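Local coordinates for protein 2-(3-amino-3-carboxypropyl)histidine synthase (Pyrococcus horikoshii, PDB 3LZD) that catalyses the first step of diphthamide biosynthesis, using a [4Fe-4S] cluster to transfer the 3-amino-3-carboxypropyl group of S-adenosyl-L-methionine to a histidine of elongation factor 2, at residues L110-H115 with T126-A131; V58-P63 with E72-L77; P97-A102 with L120-P125. All blocks are in the same frame, centred on the assembly; numbering follows the deposited sequence.

Contact 1: residues L110-H115 with T126-A131; sequences LIHLGH and TIFVPA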
# COMPACT_ATOMS: atom_id res chain seq x y z
N LEU A 110 6.60 0.08 -18.78
CA LEU A 110 5.44 -0.34 -18.00
C LEU A 110 4.26 -0.66 -18.93
O LEU A 110 4.01 0.06 -19.90
CB LEU A 110 5.04 0.82 -17.07
CG LEU A 110 4.25 0.67 -15.76
CD1 LEU A 110 3.17 1.74 -15.73
CD2 LEU A 110 3.65 -0.72 -15.59
N ILE A 111 3.55 -1.75 -18.65
CA ILE A 111 2.37 -2.07 -19.43
C ILE A 111 1.22 -1.88 -18.45
O ILE A 111 1.20 -2.50 -17.39
CB ILE A 111 2.36 -3.52 -19.96
CG1 ILE A 111 3.53 -3.72 -20.93
CG2 ILE A 111 1.05 -3.80 -20.71
CD1 ILE A 111 3.58 -5.13 -21.52
N HIS A 112 0.28 -1.01 -18.79
CA HIS A 112 -0.86 -0.74 -17.90
C HIS A 112 -2.13 -1.33 -18.52
O HIS A 112 -2.70 -0.76 -19.45
CB HIS A 112 -1.01 0.77 -17.72
CG HIS A 112 -2.10 1.15 -16.77
ND1 HIS A 112 -1.87 1.35 -15.43
CD2 HIS A 112 -3.43 1.32 -16.96
CE1 HIS A 112 -3.02 1.64 -14.83
NE2 HIS A 112 -3.98 1.62 -15.73
N LEU A 113 -2.57 -2.47 -18.00
CA LEU A 113 -3.76 -3.11 -18.57
C LEU A 113 -5.07 -2.59 -18.03
O LEU A 113 -5.16 -2.17 -16.87
CB LEU A 113 -3.72 -4.62 -18.34
CG LEU A 113 -2.54 -5.41 -18.89
CD1 LEU A 113 -2.73 -6.88 -18.52
CD2 LEU A 113 -2.45 -5.24 -20.40
N GLY A 114 -6.09 -2.62 -18.89
CA GLY A 114 -7.44 -2.25 -18.48
C GLY A 114 -7.90 -0.81 -18.47
O GLY A 114 -9.09 -0.56 -18.32
N HIS A 115 -6.99 0.14 -18.62
CA HIS A 115 -7.40 1.53 -18.60
C HIS A 115 -6.64 2.31 -19.66
O HIS A 115 -5.53 1.93 -20.04
CB HIS A 115 -7.11 2.16 -17.23
CG HIS A 115 -7.59 1.34 -16.07
ND1 HIS A 115 -6.73 0.78 -15.15
CD2 HIS A 115 -8.84 0.97 -15.70
CE1 HIS A 115 -7.43 0.09 -14.27
NE2 HIS A 115 -8.71 0.19 -14.58
N THR A 126 5.25 3.97 -21.11
CA THR A 126 4.12 3.19 -20.66
C THR A 126 3.13 2.89 -21.77
O THR A 126 2.72 3.78 -22.52
CB THR A 126 3.40 3.92 -19.53
OG1 THR A 126 4.34 4.22 -18.49
CG2 THR A 126 2.26 3.06 -18.97
N ILE A 127 2.76 1.62 -21.89
CA ILE A 127 1.77 1.20 -22.88
C ILE A 127 0.45 0.98 -22.13
O ILE A 127 0.42 0.22 -21.16
CB ILE A 127 2.20 -0.11 -23.57
CG1 ILE A 127 3.50 0.13 -24.36
CG2 ILE A 127 1.08 -0.63 -24.50
CD1 ILE A 127 4.12 -1.14 -24.93
N PHE A 128 -0.60 1.69 -22.54
CA PHE A 128 -1.93 1.55 -21.92
C PHE A 128 -2.75 0.66 -22.83
O PHE A 128 -2.82 0.90 -24.03
CB PHE A 128 -2.62 2.91 -21.80
CG PHE A 128 -1.98 3.81 -20.80
CD1 PHE A 128 -0.87 4.56 -21.13
CD2 PHE A 128 -2.45 3.84 -19.48
CE1 PHE A 128 -0.22 5.34 -20.16
CE2 PHE A 128 -1.81 4.61 -18.52
CZ PHE A 128 -0.69 5.36 -18.86
N VAL A 129 -3.37 -0.36 -22.25
CA VAL A 129 -4.17 -1.32 -23.01
C VAL A 129 -5.63 -1.31 -22.52
O VAL A 129 -6.04 -2.16 -21.74
CB VAL A 129 -3.62 -2.75 -22.85
CG1 VAL A 129 -4.34 -3.70 -23.80
CG2 VAL A 129 -2.09 -2.77 -23.12
N PRO A 130 -6.42 -0.32 -22.97
CA PRO A 130 -7.83 -0.16 -22.59
C PRO A 130 -8.68 -1.42 -22.85
O PRO A 130 -8.47 -2.15 -23.82
CB PRO A 130 -8.29 1.01 -23.45
CG PRO A 130 -7.05 1.76 -23.77
CD PRO A 130 -6.02 0.67 -23.98
N ALA A 131 -9.65 -1.64 -21.98
CA ALA A 131 -10.56 -2.77 -22.11
C ALA A 131 -11.85 -2.27 -22.76
O ALA A 131 -12.44 -1.30 -22.31
CB ALA A 131 -10.86 -3.37 -20.74

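Contact 2: residues V58-P63 with E72-L77; sequences VLIQSP and ELAGFL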
# COMPACT_ATOMS: atom_id res chain seq x y z
N VAL A 58 10.09 -5.38 -18.47
CA VAL A 58 8.87 -4.60 -18.30
C VAL A 58 8.01 -5.04 -17.12
O VAL A 58 8.01 -6.21 -16.74
CB VAL A 58 8.02 -4.65 -19.61
CG1 VAL A 58 7.45 -6.04 -19.80
CG2 VAL A 58 6.92 -3.60 -19.55
N LEU A 59 7.29 -4.09 -16.54
CA LEU A 59 6.39 -4.34 -15.42
C LEU A 59 4.96 -4.25 -15.94
O LEU A 59 4.62 -3.32 -16.67
CB LEU A 59 6.60 -3.30 -14.32
CG LEU A 59 5.69 -3.44 -13.09
CD1 LEU A 59 6.07 -4.70 -12.30
CD2 LEU A 59 5.80 -2.19 -12.21
N ILE A 60 4.11 -5.20 -15.56
CA ILE A 60 2.73 -5.18 -16.03
C ILE A 60 1.73 -5.01 -14.89
O ILE A 60 1.69 -5.84 -13.99
CB ILE A 60 2.36 -6.51 -16.74
CG1 ILE A 60 3.31 -6.78 -17.90
CG2 ILE A 60 0.92 -6.43 -17.25
CD1 ILE A 60 2.97 -8.04 -18.68
N GLN A 61 0.94 -3.94 -14.91
CA GLN A 61 -0.07 -3.82 -13.86
C GLN A 61 -1.42 -4.21 -14.43
O GLN A 61 -1.63 -4.13 -15.63
CB GLN A 61 -0.14 -2.40 -13.23
CG GLN A 61 0.30 -1.26 -14.05
CD GLN A 61 0.24 0.06 -13.29
OE1 GLN A 61 0.70 1.07 -13.78
NE2 GLN A 61 -0.36 0.05 -12.09
N SER A 62 -2.33 -4.66 -13.57
CA SER A 62 -3.64 -5.08 -14.05
C SER A 62 -4.74 -4.93 -13.00
O SER A 62 -4.48 -5.00 -11.81
CB SER A 62 -3.59 -6.55 -14.46
OG SER A 62 -3.14 -7.31 -13.35
N PRO A 63 -5.98 -4.70 -13.45
CA PRO A 63 -7.12 -4.56 -12.54
C PRO A 63 -7.56 -5.97 -12.19
O PRO A 63 -7.10 -6.94 -12.81
CB PRO A 63 -8.16 -3.83 -13.39
CG PRO A 63 -7.91 -4.39 -14.76
CD PRO A 63 -6.37 -4.37 -14.84
N GLU A 72 -0.67 -14.31 -18.94
CA GLU A 72 -0.58 -14.90 -20.28
C GLU A 72 0.25 -13.96 -21.16
O GLU A 72 1.06 -14.40 -21.98
CB GLU A 72 -1.97 -15.08 -20.89
N LEU A 73 0.03 -12.66 -21.00
CA LEU A 73 0.77 -11.68 -21.78
C LEU A 73 2.25 -11.76 -21.41
O LEU A 73 3.12 -11.66 -22.28
CB LEU A 73 0.24 -10.28 -21.51
CG LEU A 73 1.07 -9.13 -22.08
CD1 LEU A 73 1.22 -9.28 -23.59
CD2 LEU A 73 0.41 -7.82 -21.72
N ALA A 74 2.53 -11.93 -20.11
CA ALA A 74 3.90 -12.02 -19.61
C ALA A 74 4.57 -13.26 -20.19
O ALA A 74 5.72 -13.18 -20.63
CB ALA A 74 3.92 -12.10 -18.06
N GLY A 75 3.86 -14.38 -20.19
CA GLY A 75 4.41 -15.61 -20.75
C GLY A 75 4.76 -15.42 -22.21
O GLY A 75 5.81 -15.88 -22.69
N PHE A 76 3.88 -14.72 -22.93
CA PHE A 76 4.10 -14.45 -24.34
C PHE A 76 5.32 -13.55 -24.57
O PHE A 76 6.14 -13.82 -25.45
CB PHE A 76 2.86 -13.78 -24.94
CG PHE A 76 3.08 -13.27 -26.33
CD1 PHE A 76 3.23 -14.17 -27.40
CD2 PHE A 76 3.21 -11.91 -26.58
CE1 PHE A 76 3.52 -13.71 -28.68
CE2 PHE A 76 3.50 -11.44 -27.86
CZ PHE A 76 3.66 -12.34 -28.91
N LEU A 77 5.44 -12.49 -23.78
CA LEU A 77 6.56 -11.58 -23.95
C LEU A 77 7.91 -12.23 -23.59
O LEU A 77 8.92 -11.98 -24.24
CB LEU A 77 6.32 -10.30 -23.13
CG LEU A 77 5.13 -9.44 -23.58
CD1 LEU A 77 5.00 -8.24 -22.64
CD2 LEU A 77 5.33 -8.93 -25.02

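Contact 3: residues P97-A102 with L120-P125; sequences PADREA and LPLEVP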
# COMPACT_ATOMS: atom_id res chain seq x y z
N PRO A 97 -0.56 4.91 -11.96
CA PRO A 97 0.46 4.26 -12.80
C PRO A 97 1.56 3.72 -11.90
O PRO A 97 1.88 4.37 -10.91
CB PRO A 97 0.99 5.40 -13.67
CG PRO A 97 0.02 6.54 -13.46
CD PRO A 97 -0.46 6.37 -12.06
N ALA A 98 2.14 2.57 -12.22
CA ALA A 98 3.21 2.01 -11.40
C ALA A 98 4.58 2.30 -12.02
O ALA A 98 5.50 1.46 -11.94
CB ALA A 98 3.02 0.50 -11.24
N ASP A 99 4.73 3.47 -12.63
CA ASP A 99 5.99 3.81 -13.28
C ASP A 99 7.14 3.96 -12.31
O ASP A 99 8.26 3.54 -12.60
CB ASP A 99 5.83 5.07 -14.14
CG ASP A 99 5.34 6.27 -13.36
OD1 ASP A 99 4.29 6.16 -12.70
OD2 ASP A 99 6.00 7.33 -13.42
N ARG A 100 6.88 4.54 -11.14
CA ARG A 100 7.93 4.69 -10.16
C ARG A 100 8.39 3.32 -9.68
O ARG A 100 9.59 3.05 -9.63
CB ARG A 100 7.44 5.55 -8.99
CG ARG A 100 7.15 6.98 -9.43
CD ARG A 100 6.57 7.86 -8.34
NE ARG A 100 5.20 7.48 -7.99
CZ ARG A 100 4.33 8.30 -7.42
NH1 ARG A 100 3.11 7.86 -7.14
NH2 ARG A 100 4.66 9.55 -7.14
N GLU A 101 7.45 2.45 -9.33
CA GLU A 101 7.82 1.12 -8.88
C GLU A 101 8.64 0.43 -9.97
O GLU A 101 9.66 -0.21 -9.68
CB GLU A 101 6.59 0.27 -8.57
CG GLU A 101 5.83 0.68 -7.31
CD GLU A 101 4.94 1.90 -7.50
OE1 GLU A 101 4.19 2.24 -6.56
OE2 GLU A 101 4.97 2.52 -8.59
N ALA A 102 8.20 0.55 -11.21
CA ALA A 102 8.91 -0.04 -12.34
C ALA A 102 10.35 0.47 -12.31
O ALA A 102 11.29 -0.31 -12.43
CB ALA A 102 8.24 0.36 -13.67
N LEU A 120 -0.47 12.64 -17.06
CA LEU A 120 0.37 12.53 -15.87
C LEU A 120 1.81 12.33 -16.27
O LEU A 120 2.09 11.72 -17.29
CB LEU A 120 0.00 11.30 -15.04
CG LEU A 120 -1.33 11.08 -14.35
CD1 LEU A 120 -1.30 9.70 -13.68
CD2 LEU A 120 -1.57 12.20 -13.34
N PRO A 121 2.75 12.81 -15.46
CA PRO A 121 4.14 12.57 -15.87
C PRO A 121 4.43 11.09 -15.62
O PRO A 121 3.94 10.51 -14.65
CB PRO A 121 4.93 13.49 -14.95
CG PRO A 121 4.06 13.57 -13.70
CD PRO A 121 2.67 13.70 -14.29
N LEU A 122 5.18 10.46 -16.51
CA LEU A 122 5.53 9.05 -16.39
C LEU A 122 7.06 8.89 -16.40
O LEU A 122 7.73 9.47 -17.24
CB LEU A 122 4.91 8.26 -17.55
CG LEU A 122 3.38 8.32 -17.61
CD1 LEU A 122 2.91 7.88 -18.98
CD2 LEU A 122 2.78 7.45 -16.51
N GLU A 123 7.59 8.07 -15.49
CA GLU A 123 9.03 7.86 -15.39
C GLU A 123 9.61 6.88 -16.40
O GLU A 123 10.81 6.91 -16.66
CB GLU A 123 9.38 7.46 -13.96
CG GLU A 123 9.46 8.69 -13.04
CD GLU A 123 9.49 8.35 -11.56
OE1 GLU A 123 10.31 7.50 -11.14
OE2 GLU A 123 8.68 8.94 -10.81
N VAL A 124 8.78 6.04 -16.99
CA VAL A 124 9.23 5.09 -18.01
C VAL A 124 8.18 4.99 -19.11
O VAL A 124 7.00 5.28 -18.89
CB VAL A 124 9.45 3.67 -17.44
CG1 VAL A 124 10.54 3.70 -16.38
CG2 VAL A 124 8.14 3.13 -16.86
N PRO A 125 8.60 4.58 -20.32
CA PRO A 125 7.60 4.47 -21.39
C PRO A 125 6.48 3.55 -20.89
O PRO A 125 6.74 2.49 -20.32
CB PRO A 125 8.39 3.85 -22.54
CG PRO A 125 9.75 4.41 -22.33
CD PRO A 125 9.94 4.24 -20.83

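Contact 1: residues L110-H115 with T126-A131
H112 and F128 meet at a slant across neighbouring parallel strands, 110-114 and 126-130, their rings tilted 45° to one another. CD2 of H112 comes to 3.7 Å from CD2 of F128, an oblique aromatic pair. With CG of H112 anti to its backbone N (chi1 -177°), the imidazole is set over toward F128 and H115. Beneath them the backbone ladder is tight: H112 N gives a nearly straight bond to I127 O (2.7 Å), and its carbonyl O takes the N-H of V129, so that H112 is gripped through both of its backbone polar atoms. I127 N in turn donates to L110 O.

On the H112 and F128 face, L110 and T126 run alongside each other, CD1 of L110 lying 3.6 Å from CG2 of T126; the hydroxyl of T126 is bonded to V124 O. The other face carries I111, L113, I127 and V129. There CD2 of L113 leans 3.7 Å from V129 CB, and helices 43-52 and 67-78 pack over this layer.

Toward the C-terminal ends of the two strands the fit slackens. The bond from G114 N to V129 O is bent, with an N-H...O angle of 140°, and A131 is exposed. H115 leaves the ladder, yet its O lies at the edge of the F128 ring, 3.7 Å from F128 CD2.

H112 NE2 and H115 ND1 are hydrogen-bonded at 2.9 Å, while ND1 of H112 is bonded to Q61 OE1. These bonds would fix the rotation of both imidazoles and hold the H115 side chain where it stands, about 7 Å from the iron-sulfur cluster.

Contact 2: residues V58-P63 with E72-L77
In the beta-alpha-beta unit of strand 57-61, helix 67-78 and strand 83-87, the helix packs on its first strand through I60 and V58, which meet L73, A74 and L77. I60 does most of the touching. Its CG1 stands anti to the carbonyl carbon (chi1 -57°) and the chain runs on extended, which carries CD1 out to the helix: CD1 of I60 lies 4.0 Å from CD2 of L73, the two side chains crossing at a slant, and 4.2 Å from CB of A74. The same methyl is 4.5 Å from CD1 of L77, so it rests among three helix residues.

The helix runs roughly antiparallel to the strand, at 163° between their directions, with the short axes 10.1 Å apart, as a crossover helix lies over the parallel strands of a sheet. Side chains alternate along the strand: V58 and I60 face this helix, whereas L59 and Q61 point to the other side of the sheet. One turn after L73, L77 sends CD1 to 4.3 Å from CG1 of V58. No hydrogen bond joins the two segments; the contact is wholly apolar and buried. I111 and L113 of strand 109-114 border it along the sheet, and A74 also packs on R298 of the second subunit.

Contact 3: residues P97-A102 with L120-P125
D99, in the first turn of helix 99-104, reaches across to the loop 120-125 and accepts the backbone N-H of E123 on OD2, at 2.7 Å and an N-H...O angle of 158°. The placing of OD2 is somewhat uncertain, so the length deserves caution. With chi1 at 57°, CG of D99 stands between its backbone N and carbonyl carbon, and this brings the carboxylate to the loop backbone. The helix begins right after A98, its N-cap residue, whose O receives the N-H of A102.

Charge is the second theme. OD2 of D99 and OE2 of E123 lie roughly 4.1 Å apart, a distance that is only approximate because neither oxygen is securely placed; their carboxylate planes stand at 74°. K275 lies by this pair: its NZ forms a salt bridge with D99 and a hydrogen bond with P121 O, and a long, weak ion pair with E123. NH1 of R100 is engaged by I273 O.

Apolar contacts flank the carboxylate. On one side the P97 ring meets L120 at about a right angle, CG of P97 lying only 3.4 Å from CD1 of L120, which is tight for two carbons. CB of P97 also touches CD2 of L122 at 3.9 Å. On the helix side, CG2 of V124 sits 4.1 Å from CB of D99 and 4.2 Å from CB of A102.

The loop thus fastens onto the start of the helix that follows cluster ligand C95, and L120 comes about 5 Å from the side chain of that cysteine. Some repulsion between the two acidic groups is possible, but the D99 carboxylate probably has its charge partly balanced by K275 while it holds the loop N-H.

How the contacts relate
Contacts 1 and 2 involve strands of one sheet; contact 3 packs beside it, helix start against the loop leading into strand 126-130. The first two are buried and meet where strands 109-114 and 57-61 lie next to each other, I111 being bonded through its backbone to L59 and Q61. Contact 1 is a hydrogen-bonded ladder within the sheet, whereas contact 2 is purely apolar, fixing a helix on one face. Contact 3, partly exposed, relies on a carboxylate-to-backbone hydrogen bond with apolar flanks; L110 ties it to contact 1 through P125 O. Q61, beside contact 2 on the same strand, reaches contact 3 through A98 N. Contacts 2 and 3 also touch the second subunit.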